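Local structure of nitroreductase family protein (Lactobacillus plantarum, 4QLX) at residues A[24-29]-A[165-170]; A[102-107]-A[123-128]. The protein reduces the enone of oxo fatty acids as an FMN-dependent oxidoreductase, probably converting 10-oxo-(11E)-octadecenoate to 10-oxooctadecanoate with NADH. All coordinates share one frame; numbering follows the deposited sequence.

Contact 1: residues A[24-29]-A[165-170]. With FMN (flavin mononucleotide), chain C; KTC (10-oxooctadecanoic acid), chain I.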
# COMPACT_ATOMS: atom_id res chain seq x y z
N SER A 24 13.80 4.30 0.06
CA SER A 24 13.55 5.52 -0.66
C SER A 24 14.81 5.97 -1.38
O SER A 24 15.83 6.28 -0.74
CB SER A 24 13.07 6.62 0.27
OG SER A 24 11.67 6.48 0.51
N VAL A 25 14.75 6.00 -2.70
CA VAL A 25 15.85 6.54 -3.51
C VAL A 25 15.43 7.89 -4.08
O VAL A 25 14.34 8.02 -4.63
CB VAL A 25 16.25 5.57 -4.62
CG1 VAL A 25 17.30 6.18 -5.55
CG2 VAL A 25 16.76 4.25 -4.00
N ARG A 26 16.29 8.91 -3.91
CA ARG A 26 15.93 10.27 -4.24
C ARG A 26 16.80 10.85 -5.36
O ARG A 26 16.44 11.85 -5.99
CB ARG A 26 16.02 11.16 -3.00
CG ARG A 26 14.91 10.90 -1.98
CD ARG A 26 15.16 11.60 -0.65
NE ARG A 26 14.14 11.20 0.33
CZ ARG A 26 14.26 10.16 1.15
NH1 ARG A 26 15.36 9.40 1.12
NH2 ARG A 26 13.29 9.87 2.00
N GLN A 27 17.93 10.22 -5.62
CA GLN A 27 18.80 10.64 -6.72
C GLN A 27 18.90 9.50 -7.70
O GLN A 27 19.38 8.42 -7.36
CB GLN A 27 20.18 11.03 -6.22
CG GLN A 27 20.20 12.18 -5.25
CD GLN A 27 21.62 12.64 -4.94
OE1 GLN A 27 22.58 12.28 -5.65
NE2 GLN A 27 21.77 13.43 -3.89
N PHE A 28 18.44 9.73 -8.92
CA PHE A 28 18.46 8.67 -9.90
C PHE A 28 19.51 8.95 -10.96
O PHE A 28 20.01 10.06 -11.06
CB PHE A 28 17.07 8.52 -10.53
CG PHE A 28 15.98 8.36 -9.52
CD1 PHE A 28 15.34 9.48 -9.00
CD2 PHE A 28 15.64 7.11 -9.05
CE1 PHE A 28 14.34 9.33 -8.06
CE2 PHE A 28 14.64 6.95 -8.11
CZ PHE A 28 13.99 8.06 -7.61
N ASP A 29 19.85 7.92 -11.72
CA ASP A 29 20.72 8.11 -12.87
C ASP A 29 19.96 8.84 -13.97
O ASP A 29 19.02 8.29 -14.55
CB ASP A 29 21.25 6.77 -13.37
CG ASP A 29 22.28 6.92 -14.48
OD1 ASP A 29 22.44 8.04 -15.00
OD2 ASP A 29 22.91 5.91 -14.84
N ASP A 165 14.08 1.78 -8.88
CA ASP A 165 13.87 2.17 -7.49
C ASP A 165 13.00 3.40 -7.50
O ASP A 165 12.67 3.92 -8.57
CB ASP A 165 15.19 2.43 -6.77
CG ASP A 165 15.79 1.15 -6.23
OD1 ASP A 165 15.21 0.58 -5.27
OD2 ASP A 165 16.81 0.69 -6.79
N ALA A 166 12.64 3.89 -6.32
CA ALA A 166 11.57 4.86 -6.22
C ALA A 166 11.47 5.57 -4.88
O ALA A 166 11.93 5.07 -3.85
CB ALA A 166 10.21 4.16 -6.54
N ASN A 167 10.85 6.74 -4.90
CA ASN A 167 10.55 7.47 -3.69
C ASN A 167 9.11 7.95 -3.75
O ASN A 167 8.68 8.52 -4.75
CB ASN A 167 11.50 8.67 -3.53
CG ASN A 167 11.05 9.63 -2.43
OD1 ASN A 167 10.79 10.81 -2.68
ND2 ASN A 167 10.94 9.13 -1.21
N ALA A 168 8.37 7.69 -2.67
CA ALA A 168 7.03 8.25 -2.52
C ALA A 168 7.17 9.57 -1.81
O ALA A 168 8.04 9.72 -0.94
CB ALA A 168 6.10 7.29 -1.76
N PHE A 169 6.38 10.57 -2.20
CA PHE A 169 6.49 11.88 -1.55
C PHE A 169 5.19 12.68 -1.60
O PHE A 169 4.50 12.69 -2.62
CB PHE A 169 7.63 12.71 -2.17
CG PHE A 169 7.39 13.14 -3.59
CD1 PHE A 169 7.78 12.33 -4.65
CD2 PHE A 169 6.78 14.36 -3.86
CE1 PHE A 169 7.56 12.73 -5.95
CE2 PHE A 169 6.55 14.76 -5.16
CZ PHE A 169 6.95 13.94 -6.22
N SER A 170 4.87 13.34 -0.50
CA SER A 170 3.69 14.20 -0.44
C SER A 170 4.07 15.61 -0.02
O SER A 170 3.20 16.40 0.35
CB SER A 170 2.65 13.62 0.52
OG SER A 170 3.14 13.62 1.85
N1 FMN C . 10.56 11.62 1.14
C2 FMN C . 11.02 12.86 0.74
O2 FMN C . 12.22 13.04 0.53
N3 FMN C . 10.16 13.91 0.56
C4 FMN C . 8.82 13.72 0.78
O4 FMN C . 8.04 14.65 0.63
C4A FMN C . 8.35 12.49 1.20
N5 FMN C . 7.01 12.32 1.42
C5A FMN C . 6.51 11.10 1.81
C6 FMN C . 5.14 11.00 2.01
C7 FMN C . 4.59 9.80 2.39
C7M FMN C . 3.12 9.67 2.60
C8 FMN C . 5.42 8.70 2.59
C8M FMN C . 4.77 7.42 3.00
C9 FMN C . 6.80 8.80 2.39
C9A FMN C . 7.36 10.02 2.00
N10 FMN C . 8.73 10.20 1.79
C10 FMN C . 9.22 11.43 1.38
C1' FMN C . 9.72 9.07 1.97
C2' FMN C . 9.91 8.80 3.48
O2' FMN C . 10.70 9.80 4.09
C3' FMN C . 10.52 7.43 3.75
O3' FMN C . 9.58 6.44 3.36
C4' FMN C . 10.87 7.16 5.22
O4' FMN C . 11.87 8.04 5.71
C5' FMN C . 11.34 5.72 5.41
O5' FMN C . 12.47 5.45 4.60
P FMN C . 12.40 4.27 3.49
O1P FMN C . 13.74 4.27 2.78
O2P FMN C . 11.27 4.56 2.51
O3P FMN C . 12.16 2.93 4.15
O1 KTC I . 20.25 12.69 2.42
C17 KTC I . 19.24 11.98 2.41
O KTC I . 19.29 10.76 1.88
C16 KTC I . 17.95 12.49 3.01
C15 KTC I . 17.52 11.53 4.11
C14 KTC I . 16.01 11.36 4.10
C13 KTC I . 15.30 12.67 4.43
C12 KTC I . 13.80 12.47 4.54
C11 KTC I . 13.16 13.64 5.27
C10 KTC I . 11.64 13.46 5.38
C9 KTC I . 10.96 13.67 4.04
C8 KTC I . 9.52 13.27 4.18
O2 KTC I . 9.23 12.09 4.41
C7 KTC I . 8.44 14.32 4.06
C6 KTC I . 7.09 13.65 4.27
C5 KTC I . 6.01 14.44 3.54
C4 KTC I . 5.34 15.41 4.50
C3 KTC I . 4.79 16.57 3.70
C2 KTC I . 3.41 16.97 4.19
C1 KTC I . 3.15 18.46 3.92
C KTC I . 3.39 18.85 2.48
O HOH W 1 9.34 5.86 -0.82
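The FMN site of this nitroreductase fold is built in part where the loop residues Ser24 to Phe28 lie across strand 165-169, the touching parts (CA of 24 to 28 against CA of 165 to 167) running 116° apart. The backbones are joined by a nearly straight bond from Val25 N to Ala166 O (3.2 Å, 169° at the hydrogen), while Val25 O is buried without a polar partner and faces Asn167 CB. Val25 CG2 rests on Asp165 CB at 3.7 Å, and the Phe28 ring turns an edge toward the backbone nitrogens of Ala166 and Asn167.

Ser24 grips the phosphate twice: its N reaches FMN O1P at 2.7 Å and its OG donates to FMN O2P at 2.8 Å. OG lies beside its own backbone N (chi1 -82°), where it also accepts a weak bond from Asn167 ND2 and one from a water that takes the N-H of Ala168. Asn167 OD1 is held by Gln83, which helps fix the turn of the amide; ND2 then sits over one face of the Arg26 guanidinium. The opposite face carries C14 of the bound 10-oxooctadecanoic acid. At the flavin, Ser170 N donates to FMN N5 at 3.1 Å, and Arg26, extended from CG to NE, sends NE to FMN O2 at 2.7 Å, with NH2 adding only a weak bond to FMN N1.

Contact 2: residues A[102-107]-A[123-128]; sequences VYRDVW and QILGTF. With KTC (10-oxooctadecanoic acid), chain D.
Gln123 O, on the helix whose residues Ile124, Leu125 and Phe128 meet Tyr103, takes two donors from opposite faces of its carbonyl plane: Thr127 OG1 at 2.7 Å and Thr127 N at 3.0 Å. With its hydroxyl tied back this way, Thr127 lays CG2 over the centre of one face of the Phe128 ring, 3.5 Å above the plane; C7 of 10-oxooctadecanoic acid is centred over the other face. Phe79 of the second subunit meets the same ring edge-to-face. With an alanine in place of Phe128, C7 and Thr127 CG2 would probably lose the ring that separates them, and the second subunit's Phe79 its aromatic mate.

Across the helix pair, a chi1 of -169° sets the Tyr103 ring opposite the backbone N and carries it toward the other helix until OH stands 3.3 Å from Phe128 CB. Leu125 CD2 meets this ring at its edge, 3.8 Å from Tyr103 CE1, and Trp107 CD1 lies over a face. Ile124 CG2 makes a CH-pi contact with the five-membered ring of Trp107, 11° off the ring normal. The indole NE1 is anchored on Cys53 O, while Trp107 CH2 comes within 3.4 Å of ligand C13. Nearly antiparallel packing of segments 103-107 and 123-128 (160°, axes 10.5 Å apart) thus makes a helical hairpin whose Trp107, Ile124 and Phe128 line the fatty-acid pocket.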
# COMPACT_ATOMS: atom_id res chain seq x y z
N VAL A 102 -20.34 5.39 -10.73
CA VAL A 102 -20.62 4.20 -11.54
C VAL A 102 -20.90 2.95 -10.71
O VAL A 102 -21.00 1.85 -11.26
CB VAL A 102 -19.45 3.87 -12.51
CG1 VAL A 102 -19.33 4.93 -13.58
CG2 VAL A 102 -18.16 3.74 -11.75
N TYR A 103 -21.03 3.12 -9.39
CA TYR A 103 -21.16 2.00 -8.45
C TYR A 103 -22.21 0.99 -8.92
O TYR A 103 -21.90 -0.19 -9.10
CB TYR A 103 -21.51 2.52 -7.05
CG TYR A 103 -21.42 1.48 -5.95
CD1 TYR A 103 -22.31 0.40 -5.89
CD2 TYR A 103 -20.49 1.59 -4.95
CE1 TYR A 103 -22.22 -0.56 -4.88
CE2 TYR A 103 -20.40 0.65 -3.93
CZ TYR A 103 -21.27 -0.42 -3.91
OH TYR A 103 -21.17 -1.35 -2.90
N ARG A 104 -23.44 1.45 -9.11
CA ARG A 104 -24.55 0.56 -9.42
C ARG A 104 -24.34 -0.22 -10.72
O ARG A 104 -24.66 -1.40 -10.80
CB ARG A 104 -25.87 1.34 -9.49
CG ARG A 104 -27.09 0.47 -9.79
CD ARG A 104 -28.35 1.30 -9.83
NE ARG A 104 -28.52 2.10 -8.62
CZ ARG A 104 -29.08 1.64 -7.50
NH1 ARG A 104 -29.52 0.39 -7.44
NH2 ARG A 104 -29.20 2.44 -6.44
N ASP A 105 -23.81 0.45 -11.74
CA ASP A 105 -23.59 -0.18 -13.05
C ASP A 105 -22.49 -1.23 -12.97
O ASP A 105 -22.61 -2.33 -13.51
CB ASP A 105 -23.21 0.88 -14.09
CG ASP A 105 -24.38 1.74 -14.49
OD1 ASP A 105 -25.53 1.25 -14.45
OD2 ASP A 105 -24.16 2.92 -14.85
N VAL A 106 -21.41 -0.86 -12.30
CA VAL A 106 -20.26 -1.72 -12.09
C VAL A 106 -20.60 -3.04 -11.37
O VAL A 106 -20.19 -4.12 -11.82
CB VAL A 106 -19.18 -0.96 -11.31
CG1 VAL A 106 -18.44 -1.86 -10.36
CG2 VAL A 106 -18.23 -0.26 -12.28
N TRP A 107 -21.34 -2.97 -10.27
CA TRP A 107 -21.66 -4.20 -9.56
C TRP A 107 -22.81 -4.96 -10.27
O TRP A 107 -22.93 -6.18 -10.14
CB TRP A 107 -21.96 -3.90 -8.09
CG TRP A 107 -20.64 -3.70 -7.39
CD1 TRP A 107 -20.08 -2.51 -7.00
CD2 TRP A 107 -19.69 -4.71 -7.07
NE1 TRP A 107 -18.83 -2.73 -6.44
CE2 TRP A 107 -18.57 -4.08 -6.48
CE3 TRP A 107 -19.67 -6.11 -7.22
CZ2 TRP A 107 -17.46 -4.79 -6.04
CZ3 TRP A 107 -18.56 -6.81 -6.80
CH2 TRP A 107 -17.48 -6.15 -6.20
N GLN A 123 -27.35 -7.24 -1.58
CA GLN A 123 -26.65 -6.96 -0.33
C GLN A 123 -25.60 -5.85 -0.56
O GLN A 123 -25.51 -4.89 0.20
CB GLN A 123 -26.00 -8.23 0.23
CG GLN A 123 -27.02 -9.34 0.60
CD GLN A 123 -26.37 -10.67 0.99
OE1 GLN A 123 -25.15 -10.82 0.93
NE2 GLN A 123 -27.20 -11.65 1.39
N ILE A 124 -24.84 -5.99 -1.65
CA ILE A 124 -23.76 -5.05 -1.95
C ILE A 124 -24.29 -3.65 -2.25
O ILE A 124 -23.78 -2.66 -1.70
CB ILE A 124 -22.91 -5.54 -3.14
CG1 ILE A 124 -22.34 -6.93 -2.86
CG2 ILE A 124 -21.77 -4.56 -3.46
CD1 ILE A 124 -21.68 -7.58 -4.06
N LEU A 125 -25.31 -3.56 -3.10
CA LEU A 125 -25.91 -2.27 -3.43
C LEU A 125 -26.63 -1.67 -2.22
O LEU A 125 -26.51 -0.48 -1.96
CB LEU A 125 -26.89 -2.41 -4.60
CG LEU A 125 -26.33 -2.82 -5.96
CD1 LEU A 125 -27.45 -3.18 -6.93
CD2 LEU A 125 -25.46 -1.72 -6.54
N GLY A 126 -27.39 -2.50 -1.50
CA GLY A 126 -28.16 -2.03 -0.36
C GLY A 126 -27.28 -1.48 0.76
O GLY A 126 -27.66 -0.54 1.47
N THR A 127 -26.09 -2.03 0.89
CA THR A 127 -25.27 -1.75 2.06
C THR A 127 -24.34 -0.56 1.89
O THR A 127 -24.28 0.32 2.75
CB THR A 127 -24.44 -2.99 2.44
OG1 THR A 127 -25.34 -4.05 2.81
CG2 THR A 127 -23.48 -2.69 3.60
N PHE A 128 -23.61 -0.51 0.77
CA PHE A 128 -22.53 0.46 0.65
C PHE A 128 -22.83 1.65 -0.25
O PHE A 128 -22.30 2.74 -0.03
CB PHE A 128 -21.25 -0.24 0.19
CG PHE A 128 -20.75 -1.24 1.18
CD1 PHE A 128 -20.10 -0.82 2.34
CD2 PHE A 128 -20.94 -2.60 0.98
CE1 PHE A 128 -19.65 -1.74 3.26
CE2 PHE A 128 -20.49 -3.53 1.90
CZ PHE A 128 -19.84 -3.10 3.04
O1 KTC D . -17.68 -12.85 -2.47
C17 KTC D . -18.70 -12.52 -3.05
O KTC D . -19.74 -13.36 -3.11
C16 KTC D . -18.79 -11.15 -3.70
C15 KTC D . -17.91 -10.21 -2.90
C14 KTC D . -18.68 -8.97 -2.52
C13 KTC D . -18.09 -7.78 -3.25
C12 KTC D . -17.43 -6.85 -2.26
C11 KTC D . -18.43 -5.86 -1.71
C10 KTC D . -17.72 -4.54 -1.49
C9 KTC D . -17.35 -4.38 -0.02
C8 KTC D . -16.47 -3.17 0.09
O2 KTC D . -15.47 -3.09 -0.62
C7 KTC D . -16.84 -2.09 1.07
C6 KTC D . -15.74 -1.05 1.12
C5 KTC D . -15.81 -0.23 2.40
C4 KTC D . -16.57 1.07 2.16
C3 KTC D . -16.68 1.90 3.44
C2 KTC D . -17.78 2.94 3.29
C1 KTC D . -17.72 3.60 1.92
C KTC D . -18.72 4.73 1.77

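In the fold
Contacts 1 and 2 do not touch within the chain: their centres are 38 Å apart and their nearest atoms about 26 Å, and contact 2 is nested in the loop that contact 1 closes. Each meets a different copy of 10-oxooctadecanoic acid. The copy at contact 1 is hydrogen-bonded to Cys53 N and Arg120 NE of the second subunit, whereas the copy at contact 2 lies where Met77 of that subunit packs on Phe128. This reciprocity is consistent with two shared pockets per dimer, 24-29/165-170 of one subunit holding FMN and the helices of contact 2 from the other lining the lipid chain. The Phe128 side chain is about 4 Å from a bound FMN.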